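Local structure of uncharacterized protein (Methanothermobacter thermautotrophicus, 1IHN) at residues T88-I92 with I108-T112. The protein is of unknown function, belongs to the DUF498/DUF598 family and adopts a tertiary fold described as novel when its structure was determined. Numbering follows the deposited sequence.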
loop_
_atom_site.group_PDB
_atom_site.type_symbol
_atom_site.label_atom_id
_atom_site.label_comp_id
_atom_site.label_asym_id
_atom_site.label_seq_id
_atom_site.Cartn_x
_atom_site.Cartn_y
_atom_site.Cartn_z
ATOM N N THR A 88 -2.359 -8.320 -1.045
ATOM C CA THR A 88 -0.994 -7.822 -1.163
ATOM C C THR A 88 -0.107 -8.441 -2.240
ATOM O O THR A 88 0.471 -7.718 -3.052
ATOM C CB THR A 88 -0.274 -7.890 0.198
ATOM O OG1 THR A 88 -1.014 -7.118 1.149
ATOM C CG2 THR A 88 1.124 -7.313 0.103
ATOM N N CYS A 89 0.012 -9.762 -2.270
ATOM C CA CYS A 89 0.872 -10.369 -3.275
ATOM C C CYS A 89 0.377 -10.131 -4.705
ATOM O O CYS A 89 1.142 -10.247 -5.660
ATOM C CB CYS A 89 1.070 -11.859 -2.979
ATOM S SG CYS A 89 2.053 -12.162 -1.462
ATOM N N GLU A 90 -0.898 -9.786 -4.851
ATOM C CA GLU A 90 -1.453 -9.472 -6.170
ATOM C C GLU A 90 -1.272 -7.971 -6.394
ATOM O O GLU A 90 -1.142 -7.499 -7.523
ATOM C CB GLU A 90 -2.946 -9.815 -6.235
ATOM C CG GLU A 90 -3.242 -11.273 -6.549
ATOM C CD GLU A 90 -4.721 -11.610 -6.445
ATOM O OE1 GLU A 90 -5.551 -10.908 -7.069
ATOM O OE2 GLU A 90 -5.051 -12.590 -5.742
ATOM N N ALA A 91 -1.255 -7.223 -5.299
ATOM C CA ALA A 91 -1.097 -5.778 -5.363
ATOM C C ALA A 91 0.288 -5.364 -5.842
ATOM O O ALA A 91 0.416 -4.423 -6.627
ATOM C CB ALA A 91 -1.385 -5.159 -3.995
ATOM N N ILE A 92 1.321 -6.066 -5.380
ATOM C CA ILE A 92 2.689 -5.728 -5.771
ATOM C C ILE A 92 2.954 -6.017 -7.237
ATOM O O ILE A 92 3.760 -5.340 -7.870
ATOM C CB ILE A 92 3.748 -6.485 -4.935
ATOM C CG1 ILE A 92 3.620 -7.992 -5.154
ATOM C CG2 ILE A 92 3.598 -6.144 -3.468
ATOM C CD1 ILE A 92 4.841 -8.758 -4.703
ATOM N N ILE A 108 -0.058 1.497 -0.565
ATOM C CA ILE A 108 -0.089 1.297 0.872
ATOM C C ILE A 108 -0.230 -0.214 0.949
ATOM O O ILE A 108 -1.208 -0.782 0.463
ATOM C CB ILE A 108 -1.307 1.971 1.545
ATOM C CG1 ILE A 108 -1.249 3.488 1.338
ATOM C CG2 ILE A 108 -1.320 1.625 3.026
ATOM C CD1 ILE A 108 -2.333 4.269 2.063
ATOM N N ILE A 109 0.768 -0.858 1.540
ATOM C CA ILE A 109 0.801 -2.303 1.649
ATOM C C ILE A 109 0.646 -2.820 3.070
ATOM O O ILE A 109 1.312 -2.350 3.991
ATOM C CB ILE A 109 2.137 -2.855 1.100
ATOM C CG1 ILE A 109 2.352 -2.378 -0.342
ATOM C CG2 ILE A 109 2.161 -4.375 1.224
ATOM C CD1 ILE A 109 1.388 -2.963 -1.356
ATOM N N HIS A 110 -0.235 -3.803 3.228
ATOM C CA HIS A 110 -0.474 -4.449 4.516
ATOM C C HIS A 110 0.207 -5.812 4.377
ATOM O O HIS A 110 -0.156 -6.604 3.504
ATOM C CB HIS A 110 -1.980 -4.610 4.746
ATOM C CG HIS A 110 -2.335 -5.247 6.054
ATOM N ND1 HIS A 110 -1.841 -4.803 7.261
ATOM C CD2 HIS A 110 -3.181 -6.266 6.345
ATOM C CE1 HIS A 110 -2.368 -5.518 8.240
ATOM N NE2 HIS A 110 -3.184 -6.411 7.712
ATOM N N VAL A 111 1.196 -6.083 5.224
ATOM C CA VAL A 111 1.935 -7.344 5.138
ATOM C C VAL A 111 1.346 -8.576 5.825
ATOM O O VAL A 111 1.819 -9.687 5.596
ATOM C CB VAL A 111 3.387 -7.170 5.640
ATOM C CG1 VAL A 111 4.156 -6.286 4.675
ATOM C CG2 VAL A 111 3.392 -6.570 7.044
ATOM N N THR A 112 0.329 -8.392 6.661
ATOM C CA THR A 112 -0.294 -9.521 7.350
ATOM C C THR A 112 -1.757 -9.645 6.939
ATOM O O THR A 112 -2.184 -9.039 5.958
ATOM C CB THR A 112 -0.227 -9.356 8.886
ATOM O OG1 THR A 112 -0.889 -8.144 9.268
ATOM C CG2 THR A 112 1.216 -9.310 9.359
#
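Buried helix-on-sheet packing joins the first turn of helix 88-100 to the C-terminal end of strand 105-109, the middle strand of the mixed sheet, with Thr88 meeting both Ile109 and the backbone of His110. The side chains of Thr88 and Ile109 cross obliquely, and Thr88 CG2 lies 3.3 Å from Ile109 CG2, closer than two methyls normally pack. Each of these methyls stands anti to its own backbone N, and this rotamer leaves the hydroxyl of Thr88 beside its amide (chi1 -58°), turned to the His110 carbonyl. Thr88 OG1 donates to His110 O at 2.6 Å, although both atoms crowd others in the model, so the exact geometry of this bond is doubtful; a weak bond from Gly70 N also reaches the hydroxyl. A valine here would probably leave the His110 carbonyl without this donor and Gly70 N without its weak acceptor.

Further along the helix the packing is lighter. With chi2 at -68°, the end of Ile109 bends closer to the helix, and its CD1 lies 4.4 Å from Ala91 CB and the same distance from Ile92 CG2. Phe4 and Val12 of the small antiparallel sheet also pack on Ile109, and the Cys7-Cys89 disulfide ties that sheet covalently to the helix. Beyond the strand end, Asp22 accepts bonds from His110 ND1 and Val111 N, one through each carboxylate oxygen, which anchors the imidazole and the adjoining backbone together. Helix 88-100 thus links edge strand 84-86 to strand 105-109, with parallel strand 64-68 lying between them, and the contact closes the start of the helix onto the end of the second strand in a beta-alpha-beta crossover.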